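Long-range contacts in putative xanthine dehydrogenase YAGS fad-binding subunit (Escherichia coli, PDB 5G5G), which probably serves as the molybdenum-bearing subunit of a periplasmic aldehyde oxidase, binding a molybdenum centre and pterin cytosine dinucleotide: residues C[375-380]-C[412-417]; C[296-301]-C[381-386]; C[398-403]-C[673-678]. All coordinates share one frame; numbering follows the deposited sequence. Where two conformers were deposited one is given.

Contact 1 of 3, residues C[375-380]-C[412-417]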
loop_
_atom_site.group_PDB
_atom_site.type_symbol
_atom_site.label_atom_id
_atom_site.label_comp_id
_atom_site.label_asym_id
_atom_site.label_seq_id
_atom_site.Cartn_x
_atom_site.Cartn_y
_atom_site.Cartn_z
ATOM N N ASP C 375 2.906 -19.412 -30.776
ATOM C CA ASP C 375 2.899 -18.076 -30.148
ATOM C C ASP C 375 1.811 -18.021 -29.073
ATOM O O ASP C 375 0.695 -18.455 -29.285
ATOM C CB ASP C 375 2.668 -16.992 -31.217
ATOM C CG ASP C 375 2.456 -15.632 -30.621
ATOM O OD1 ASP C 375 1.293 -15.327 -30.317
ATOM O OD2 ASP C 375 3.438 -14.885 -30.449
ATOM N N PRO C 376 2.127 -17.461 -27.899
ATOM C CA PRO C 376 1.170 -17.545 -26.789
ATOM C C PRO C 376 -0.124 -16.743 -26.997
ATOM O O PRO C 376 -1.155 -17.075 -26.403
ATOM C CB PRO C 376 1.960 -17.010 -25.567
ATOM C CG PRO C 376 3.115 -16.328 -26.150
ATOM C CD PRO C 376 3.414 -16.927 -27.488
ATOM N N VAL C 377 -0.083 -15.714 -27.834
ATOM C CA VAL C 377 -1.335 -14.996 -28.190
ATOM C C VAL C 377 -2.153 -15.896 -29.080
ATOM O O VAL C 377 -3.312 -16.123 -28.811
ATOM C CB VAL C 377 -1.064 -13.653 -28.886
ATOM C CG1 VAL C 377 -2.359 -13.047 -29.422
ATOM C CG2 VAL C 377 -0.327 -12.695 -27.965
ATOM N N GLU C 378 -1.550 -16.432 -30.145
ATOM C CA GLU C 378 -2.264 -17.340 -31.043
ATOM C C GLU C 378 -2.804 -18.580 -30.332
ATOM O O GLU C 378 -3.867 -19.081 -30.674
ATOM C CB GLU C 378 -1.364 -17.786 -32.200
ATOM C CG GLU C 378 -1.093 -16.661 -33.217
ATOM C CD GLU C 378 -2.368 -16.073 -33.866
ATOM O OE1 GLU C 378 -3.420 -16.750 -34.037
ATOM O OE2 GLU C 378 -2.310 -14.886 -34.213
ATOM N N PHE C 379 -2.050 -19.061 -29.333
ATOM C CA PHE C 379 -2.466 -20.224 -28.584
ATOM C C PHE C 379 -3.768 -19.993 -27.843
ATOM O O PHE C 379 -4.605 -20.851 -27.813
ATOM C CB PHE C 379 -1.364 -20.661 -27.589
ATOM C CG PHE C 379 -1.653 -21.963 -26.905
ATOM C CD1 PHE C 379 -1.469 -23.163 -27.573
ATOM C CD2 PHE C 379 -2.083 -21.987 -25.591
ATOM C CE1 PHE C 379 -1.721 -24.377 -26.955
ATOM C CE2 PHE C 379 -2.296 -23.204 -24.949
ATOM C CZ PHE C 379 -2.125 -24.393 -25.621
ATOM N N ARG C 380 -3.904 -18.838 -27.210
ATOM C CA ARG C 380 -5.151 -18.450 -26.522
ATOM C C ARG C 380 -6.277 -18.243 -27.510
ATOM O O ARG C 380 -7.392 -18.688 -27.264
ATOM C CB ARG C 380 -4.930 -17.219 -25.652
ATOM C CG ARG C 380 -4.005 -17.468 -24.485
ATOM C CD ARG C 380 -3.839 -16.182 -23.667
ATOM N NE ARG C 380 -3.106 -16.444 -22.420
ATOM C CZ ARG C 380 -1.784 -16.604 -22.350
ATOM N NH1 ARG C 380 -1.024 -16.495 -23.431
ATOM N NH2 ARG C 380 -1.202 -16.842 -21.164
ATOM N N PHE C 412 0.894 -2.986 -28.928
ATOM C CA PHE C 412 2.131 -3.201 -28.145
ATOM C C PHE C 412 3.340 -3.469 -28.976
ATOM O O PHE C 412 4.423 -3.316 -28.489
ATOM C CB PHE C 412 1.899 -4.387 -27.221
ATOM C CG PHE C 412 2.985 -4.639 -26.209
ATOM C CD1 PHE C 412 3.076 -3.898 -25.057
ATOM C CD2 PHE C 412 3.860 -5.726 -26.391
ATOM C CE1 PHE C 412 4.050 -4.217 -24.079
ATOM C CE2 PHE C 412 4.800 -6.073 -25.415
ATOM C CZ PHE C 412 4.889 -5.311 -24.257
ATOM N N GLY C 413 3.134 -3.944 -30.204
ATOM C CA GLY C 413 4.213 -4.381 -31.050
ATOM C C GLY C 413 4.703 -5.753 -30.637
ATOM O O GLY C 413 5.930 -6.012 -30.627
ATOM N N TRP C 414 3.749 -6.657 -30.389
ATOM C CA TRP C 414 4.072 -8.004 -29.948
ATOM C C TRP C 414 4.953 -8.772 -30.928
ATOM O O TRP C 414 5.816 -9.557 -30.520
ATOM C CB TRP C 414 2.782 -8.778 -29.690
ATOM C CG TRP C 414 2.988 -10.148 -29.260
ATOM C CD1 TRP C 414 2.784 -11.258 -29.996
ATOM C CD2 TRP C 414 3.460 -10.576 -27.986
ATOM N NE1 TRP C 414 3.058 -12.375 -29.232
ATOM C CE2 TRP C 414 3.491 -11.984 -28.000
ATOM C CE3 TRP C 414 3.827 -9.906 -26.805
ATOM C CZ2 TRP C 414 3.915 -12.735 -26.888
ATOM C CZ3 TRP C 414 4.232 -10.671 -25.696
ATOM C CH2 TRP C 414 4.270 -12.043 -25.752
ATOM N N LYS C 415 4.736 -8.565 -32.222
ATOM C CA LYS C 415 5.559 -9.272 -33.181
ATOM C C LYS C 415 7.049 -8.927 -33.132
ATOM O O LYS C 415 7.872 -9.660 -33.666
ATOM C CB LYS C 415 4.953 -9.178 -34.583
ATOM C CG LYS C 415 3.632 -9.957 -34.639
ATOM C CD LYS C 415 3.279 -10.493 -36.008
ATOM C CE LYS C 415 1.991 -11.291 -35.984
ATOM N NZ LYS C 415 0.811 -10.378 -36.139
ATOM N N GLN C 416 7.413 -7.866 -32.449
ATOM C CA GLN C 416 8.814 -7.503 -32.330
ATOM C C GLN C 416 9.537 -8.260 -31.155
ATOM O O GLN C 416 10.757 -8.162 -31.009
ATOM C CB GLN C 416 8.913 -5.939 -32.339
ATOM C CG GLN C 416 8.780 -5.313 -33.792
ATOM C CD GLN C 416 7.388 -5.422 -34.522
ATOM O OE1 GLN C 416 6.417 -4.714 -34.180
ATOM N NE2 GLN C 416 7.318 -6.261 -35.582
ATOM N N ARG C 417 8.787 -9.037 -30.364
ATOM C CA ARG C 417 9.338 -9.949 -29.347
ATOM C C ARG C 417 10.252 -11.011 -30.003
ATOM O O ARG C 417 9.920 -11.581 -31.046
ATOM C CB ARG C 417 8.213 -10.695 -28.620
ATOM C CG ARG C 417 8.686 -11.663 -27.531
ATOM C CD ARG C 417 7.529 -12.494 -26.978
ATOM N NE ARG C 417 7.237 -13.551 -27.945
ATOM C CZ ARG C 417 7.080 -14.859 -27.696
ATOM N NH1 ARG C 417 7.089 -15.388 -26.504
ATOM N NH2 ARG C 417 6.849 -15.658 -28.728
HETATM O O HOH W 1 5.929 -14.972 -31.450
#
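Val377 and Trp414 mark the close approach of the two backbones, their CA atoms 9.0 Å apart, so the first turn of helix 376-382 meets the 3-10 turn 414-416 entirely through side chains. The motif is an N-capped helix start whose cap residue also holds an indole. Asp375 divides its carboxylate: OD1 accepts from Glu378 N through the anti lone pair and, weakly, from Val377 N, while the syn lone pair of OD2 receives Trp414 NE1 at 2.8 Å. The N-H...O angle is 156°, and the acceptor lies near the ring plane, with the carboxylate turned steeply against the indole. The indole is held between two side chains: Val377 CG2 makes a CH-pi contact 3.9 Å from the centroid of the five-membered ring of Trp414, and Arg417 CD covers the opposite face. At the rim, Pro376 CG touches Trp414 CZ2 at 3.8 Å. Val435 of strand 429-441 also touches Pro376 and Trp414, placing the junction against that strand. Arg417 NH2 and Asp375 OD2 make a long salt bridge, the oxygen well out of the guanidinium plane; a water spans the pair, donating to Asp375 OD2 at 2.7 Å and accepting from Arg417 NH2 at 3.0 Å.

Contact 2 of 3, residues C[296-301]-C[381-386]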
loop_
_atom_site.group_PDB
_atom_site.type_symbol
_atom_site.label_atom_id
_atom_site.label_comp_id
_atom_site.label_asym_id
_atom_site.label_seq_id
_atom_site.Cartn_x
_atom_site.Cartn_y
_atom_site.Cartn_z
ATOM N N SER C 296 -2.526 -30.192 -33.019
ATOM C CA SER C 296 -2.822 -28.828 -33.532
ATOM C C SER C 296 -2.785 -27.705 -32.491
ATOM O O SER C 296 -2.882 -26.532 -32.824
ATOM C CB SER C 296 -4.184 -28.874 -34.278
ATOM O OG SER C 296 -5.287 -29.077 -33.370
ATOM N N GLY C 297 -2.568 -28.038 -31.224
ATOM C CA GLY C 297 -2.520 -27.049 -30.171
ATOM C C GLY C 297 -3.848 -26.771 -29.508
ATOM O O GLY C 297 -3.916 -25.902 -28.620
ATOM N N LYS C 298 -4.872 -27.540 -29.847
ATOM C CA LYS C 298 -6.167 -27.477 -29.157
ATOM C C LYS C 298 -6.071 -28.202 -27.822
ATOM O O LYS C 298 -5.762 -29.400 -27.774
ATOM C CB LYS C 298 -7.300 -28.135 -29.977
ATOM C CG LYS C 298 -7.733 -27.299 -31.192
ATOM C CD LYS C 298 -8.691 -26.199 -30.737
ATOM C CE LYS C 298 -9.080 -25.212 -31.822
ATOM N NZ LYS C 298 -9.651 -25.900 -33.001
ATOM N N ILE C 299 -6.356 -27.477 -26.751
ATOM C CA ILE C 299 -6.403 -28.076 -25.423
ATOM C C ILE C 299 -7.491 -29.127 -25.431
ATOM O O ILE C 299 -8.596 -28.869 -25.912
ATOM C CB ILE C 299 -6.682 -27.010 -24.355
ATOM C CG1 ILE C 299 -5.480 -26.071 -24.268
ATOM C CG2 ILE C 299 -6.994 -27.637 -22.994
ATOM C CD1 ILE C 299 -5.733 -24.830 -23.436
ATOM N N THR C 300 -7.174 -30.297 -24.903
ATOM C CA THR C 300 -8.089 -31.412 -24.751
ATOM C C THR C 300 -8.327 -31.823 -23.293
ATOM O O THR C 300 -9.280 -32.561 -23.023
ATOM C CB THR C 300 -7.553 -32.631 -25.481
ATOM O OG1 THR C 300 -6.246 -32.933 -24.996
ATOM C CG2 THR C 300 -7.506 -32.341 -26.995
ATOM N N ALA C 301 -7.449 -31.388 -22.390
ATOM C CA ALA C 301 -7.483 -31.855 -21.016
ATOM C C ALA C 301 -7.000 -30.758 -20.105
ATOM O O ALA C 301 -5.921 -30.214 -20.326
ATOM C CB ALA C 301 -6.611 -33.104 -20.891
ATOM N N ILE C 381 -6.000 -17.662 -28.672
ATOM C CA ILE C 381 -7.043 -17.446 -29.670
ATOM C C ILE C 381 -7.567 -18.803 -30.140
ATOM O O ILE C 381 -8.792 -18.992 -30.249
ATOM C CB ILE C 381 -6.533 -16.553 -30.828
ATOM C CG1 ILE C 381 -6.330 -15.119 -30.299
ATOM C CG2 ILE C 381 -7.534 -16.526 -31.998
ATOM C CD1 ILE C 381 -5.521 -14.221 -31.241
ATOM N N LEU C 382 -6.649 -19.730 -30.479
ATOM C CA LEU C 382 -7.020 -21.064 -30.890
ATOM C C LEU C 382 -7.947 -21.776 -29.909
ATOM O O LEU C 382 -8.727 -22.617 -30.336
ATOM C CB LEU C 382 -5.764 -21.897 -31.044
ATOM C CG LEU C 382 -5.784 -23.223 -31.709
ATOM C CD1 LEU C 382 -5.960 -22.972 -33.214
ATOM C CD2 LEU C 382 -4.472 -23.972 -31.428
ATOM N N ASN C 383 -7.749 -21.512 -28.604
ATOM C CA ASN C 383 -8.474 -22.168 -27.507
ATOM C C ASN C 383 -9.601 -21.312 -26.877
ATOM O O ASN C 383 -10.037 -21.532 -25.745
ATOM C CB ASN C 383 -7.429 -22.609 -26.459
ATOM C CG ASN C 383 -6.681 -23.823 -26.925
ATOM O OD1 ASN C 383 -7.299 -24.858 -27.116
ATOM N ND2 ASN C 383 -5.397 -23.674 -27.255
ATOM N N ASP C 384 -10.065 -20.297 -27.620
ATOM C CA ASP C 384 -11.204 -19.479 -27.176
ATOM C C ASP C 384 -12.423 -20.390 -27.108
ATOM O O ASP C 384 -12.530 -21.343 -27.872
ATOM C CB ASP C 384 -11.476 -18.390 -28.218
ATOM C CG ASP C 384 -12.596 -17.407 -27.785
ATOM O OD1 ASP C 384 -12.354 -16.739 -26.780
ATOM O OD2 ASP C 384 -13.665 -17.350 -28.466
ATOM N N THR C 385 -13.306 -20.126 -26.166
ATOM C CA THR C 385 -14.606 -20.762 -26.087
ATOM C C THR C 385 -15.657 -19.652 -25.939
ATOM O O THR C 385 -15.549 -18.804 -25.087
ATOM C CB THR C 385 -14.705 -21.816 -24.956
ATOM O OG1 THR C 385 -16.049 -22.364 -24.917
ATOM C CG2 THR C 385 -14.363 -21.277 -23.619
ATOM N N GLN C 386 -16.658 -19.690 -26.817
ATOM C CA GLN C 386 -17.787 -18.773 -26.795
ATOM C C GLN C 386 -18.999 -19.315 -25.988
ATOM O O GLN C 386 -20.051 -18.664 -25.912
ATOM C CB GLN C 386 -18.194 -18.445 -28.245
ATOM C CG GLN C 386 -17.174 -17.598 -28.973
ATOM C CD GLN C 386 -17.145 -16.158 -28.475
ATOM O OE1 GLN C 386 -18.200 -15.517 -28.366
ATOM N NE2 GLN C 386 -15.965 -15.663 -28.114
HETATM O O HOH W 2 -9.516 -26.564 -27.154
#
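Asn383 reaches from the C-terminal side of helix 376-382 to the backbone on both sides of Lys298, in the turn that joins antiparallel strands 285-293 and 299-310. Its primary amide supplies the hydrogen bonds. ND2 donates to Gly297 O at 3.0 Å, almost straight (177°) and near the amide plane, while OD1 accepts from Ile299 N at 2.8 Å. A chi1 of -75° puts CG beside the backbone N of Asn383, turning the amide toward the strand. Water joins next: one molecule donates to both Ile299 O and Asn383 OD1, giving that oxygen a second donor. In the apolar packing, Leu382 CD2 lies 3.5 Å from Gly297 C, and a CB on this positive-phi glycine would press on the same methyl. The Ile299 and Asn383 side chains cross at about a right angle, with Ile299 CG1 3.7 Å from Asn383 CG. Separately, Lys298 bends at chi2 to bring its CE methylene close to the carbonyl oxygen of Leu382, at 3.0 Å. Replacing Asn383 by a leucine would probably leave Gly297 O and Ile299 N without their mates and let the turn shift. Since ND2 also bonds Phe379 O, the chemistry implies that one amide joins helix and hairpin through main-chain groups.

Contact 3 of 3, residues C[398-403]-C[673-678]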
loop_
_atom_site.group_PDB
_atom_site.type_symbol
_atom_site.label_atom_id
_atom_site.label_comp_id
_atom_site.label_asym_id
_atom_site.label_seq_id
_atom_site.Cartn_x
_atom_site.Cartn_y
_atom_site.Cartn_z
ATOM N N ARG C 398 -21.512 -11.917 -24.111
ATOM C CA ARG C 398 -20.578 -11.597 -25.151
ATOM C C ARG C 398 -19.150 -11.728 -24.690
ATOM O O ARG C 398 -18.813 -11.518 -23.519
ATOM C CB ARG C 398 -20.778 -10.242 -25.748
ATOM C CG ARG C 398 -20.553 -9.050 -24.908
ATOM C CD ARG C 398 -20.930 -7.803 -25.736
ATOM N NE ARG C 398 -20.046 -7.654 -26.934
ATOM C CZ ARG C 398 -20.051 -6.627 -27.799
ATOM N NH1 ARG C 398 -20.843 -5.581 -27.604
ATOM N NH2 ARG C 398 -19.195 -6.617 -28.825
ATOM N N ARG C 399 -18.294 -12.059 -25.631
ATOM C CA ARG C 399 -16.942 -12.409 -25.235
ATOM C C ARG C 399 -16.017 -12.007 -26.351
ATOM O O ARG C 399 -16.092 -12.586 -27.430
ATOM C CB ARG C 399 -16.822 -13.918 -24.954
ATOM C CG ARG C 399 -15.379 -14.363 -24.785
ATOM C CD ARG C 399 -15.315 -15.783 -24.277
ATOM N NE ARG C 399 -13.981 -16.333 -24.488
ATOM C CZ ARG C 399 -13.391 -17.242 -23.719
ATOM N NH1 ARG C 399 -13.967 -17.680 -22.616
ATOM N NH2 ARG C 399 -12.184 -17.698 -24.076
ATOM N N GLN C 400 -15.134 -11.068 -26.008
ATOM C CA GLN C 400 -14.189 -10.481 -26.930
ATOM C C GLN C 400 -12.744 -10.656 -26.477
ATOM O O GLN C 400 -11.915 -9.756 -26.715
ATOM C CB GLN C 400 -14.459 -8.972 -27.049
ATOM C CG GLN C 400 -15.837 -8.694 -27.518
ATOM C CD GLN C 400 -15.946 -7.307 -28.093
ATOM O OE1 GLN C 400 -15.929 -7.159 -29.322
ATOM N NE2 GLN C 400 -16.064 -6.292 -27.231
ATOM N N LEU C 401 -12.420 -11.802 -25.851
ATOM C CA LEU C 401 -11.065 -12.029 -25.460
ATOM C C LEU C 401 -10.117 -12.001 -26.659
ATOM O O LEU C 401 -9.036 -11.397 -26.586
ATOM C CB LEU C 401 -10.911 -13.352 -24.722
ATOM C CG LEU C 401 -9.473 -13.707 -24.333
ATOM C CD1 LEU C 401 -8.896 -12.711 -23.322
ATOM C CD2 LEU C 401 -9.434 -15.111 -23.753
ATOM N N ILE C 402 -10.507 -12.690 -27.741
ATOM C CA ILE C 402 -9.705 -12.692 -28.970
ATOM C C ILE C 402 -9.340 -11.282 -29.382
ATOM O O ILE C 402 -8.151 -10.941 -29.621
ATOM C CB ILE C 402 -10.450 -13.421 -30.093
ATOM C CG1 ILE C 402 -10.591 -14.936 -29.791
ATOM C CG2 ILE C 402 -9.765 -13.197 -31.420
ATOM C CD1 ILE C 402 -11.356 -15.749 -30.837
ATOM N N GLU C 403 -10.370 -10.422 -29.426
ATOM C CA GLU C 403 -10.168 -9.023 -29.812
ATOM C C GLU C 403 -9.312 -8.203 -28.836
ATOM O O GLU C 403 -8.517 -7.341 -29.289
ATOM C CB GLU C 403 -11.523 -8.374 -30.056
ATOM C CG GLU C 403 -12.210 -8.943 -31.279
ATOM C CD GLU C 403 -13.055 -10.231 -31.055
ATOM O OE1 GLU C 403 -13.171 -10.779 -29.919
ATOM O OE2 GLU C 403 -13.554 -10.737 -32.114
ATOM N N ILE C 673 -6.708 0.369 -23.130
ATOM C CA ILE C 673 -7.680 0.532 -24.244
ATOM C C ILE C 673 -8.923 -0.215 -23.800
ATOM O O ILE C 673 -8.812 -1.381 -23.400
ATOM C CB ILE C 673 -7.162 -0.076 -25.543
ATOM C CG1 ILE C 673 -5.942 0.725 -26.063
ATOM C CG2 ILE C 673 -8.258 -0.120 -26.623
ATOM C CD1 ILE C 673 -5.238 0.090 -27.224
ATOM N N PHE C 674 -10.074 0.438 -23.907
ATOM C CA PHE C 674 -11.350 -0.218 -23.672
ATOM C C PHE C 674 -12.011 -0.512 -24.981
ATOM O O PHE C 674 -12.274 0.400 -25.746
ATOM C CB PHE C 674 -12.272 0.630 -22.819
ATOM C CG PHE C 674 -11.746 0.839 -21.421
ATOM C CD1 PHE C 674 -11.755 -0.223 -20.518
ATOM C CD2 PHE C 674 -11.308 2.068 -21.033
ATOM C CE1 PHE C 674 -11.280 -0.059 -19.206
ATOM C CE2 PHE C 674 -10.823 2.239 -19.737
ATOM C CZ PHE C 674 -10.793 1.172 -18.851
ATOM N N LEU C 675 -12.277 -1.778 -25.251
ATOM C CA LEU C 675 -13.130 -2.119 -26.374
ATOM C C LEU C 675 -14.560 -1.719 -26.059
ATOM O O LEU C 675 -14.986 -1.739 -24.888
ATOM C CB LEU C 675 -13.074 -3.645 -26.631
ATOM C CG LEU C 675 -11.688 -4.175 -27.018
ATOM C CD1 LEU C 675 -11.757 -5.645 -27.453
ATOM C CD2 LEU C 675 -11.045 -3.391 -28.121
ATOM N N ASP C 676 -15.308 -1.310 -27.069
ATOM C CA ASP C 676 -16.768 -1.082 -26.952
ATOM C C ASP C 676 -17.310 -2.506 -26.721
ATOM O O ASP C 676 -17.229 -3.330 -27.621
ATOM C CB ASP C 676 -17.445 -0.549 -28.278
ATOM C CG ASP C 676 -17.451 1.023 -28.474
ATOM O OD1 ASP C 676 -16.938 1.742 -27.592
ATOM O OD2 ASP C 676 -17.967 1.539 -29.560
ATOM N N ASP C 677 -17.832 -2.804 -25.567
ATOM C CA ASP C 677 -18.268 -4.124 -25.279
ATOM C C ASP C 677 -19.701 -4.077 -24.748
ATOM O O ASP C 677 -20.113 -4.926 -23.996
ATOM C CB ASP C 677 -17.281 -4.669 -24.278
ATOM C CG ASP C 677 -17.473 -6.099 -23.967
ATOM O OD1 ASP C 677 -17.530 -6.916 -24.946
ATOM O OD2 ASP C 677 -17.520 -6.436 -22.730
ATOM N N THR C 678 -20.460 -3.100 -25.220
ATOM C CA THR C 678 -21.843 -2.819 -24.772
ATOM C C THR C 678 -22.641 -4.115 -24.686
ATOM O O THR C 678 -22.741 -4.862 -25.699
ATOM C CB THR C 678 -22.528 -1.877 -25.799
ATOM O OG1 THR C 678 -21.752 -0.678 -25.862
ATOM C CG2 THR C 678 -23.915 -1.525 -25.416
HETATM O O HOH W 3 -16.309 -9.349 -23.978
#
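Gln400 and Asp677 meet at the dense centre of this contact, where the lead-in to helix 401-412 passes the chain leaving strand 669-674. Their amide and carboxylate lie nearly parallel, 12° between planes, as the side chains run past each other in opposite directions. Gln400 NE2 donates to Asp677 OD1 at 2.8 Å, although the bond is bent (133°) and meets the anti side of the oxygen somewhat out of the carboxylate plane. NE2 also donates to Asp676 O at 3.2 Å, from above that carbonyl plane. Asp677 CG is anti to its backbone N (chi1 -173°), which carries the carboxylate back toward Gln400. The same OD1 lies over a face of the Arg398 guanidinium, 3.3 Å from Arg398 NE: a salt bridge of charge alone, since no N-H points at the oxygen. Asp677 OD2 accepts from Gly614 N, so both oxygens of this buried carboxylate are engaged. Arg398 NH1 closes the tight part, donating to Thr678 O at 2.8 Å in the guanidinium plane. Nearby, Leu675 CD1 packs on Glu403 CB at 3.8 Å.

The outer side is looser: the carboxylate ends of Asp676 and Glu403 turn from the opposing segment, and exposed Asp676 was modelled in two conformers. This is the start of a helix lying on a beta-sheet: Leu401 touches Phe586 in strand 584-596, and Leu675 follows directly on strand 669-674, outermost in that sheet within the chain. The side chain of Asp677 is about 8 Å from the bound pterin cytosine dinucleotide, so the junction borders the cofactor region.

Following the chain from the N terminus, 296-301 comes first and waits for 381-386, where contact 2 closes a loop with 79 residues inside. Contact 1 opens within that loop at 375-380 and closes beyond it at 412-417, so the two cross; they share helix 376-382, and Phe379 CZ packs on Ile299 CG1 at 4.0 Å. Contact 3 opens at 398-403, inside contact 1, and closes at 673-678 after 269 intervening residues, crossing contact 1 but following contact 2 in series. An Asp384 to Arg399 salt bridge joins contacts 2 and 3. Together they tie strand 299-310, helices 376-382 and 401-412, and strand 669-674, linking two separate sheets.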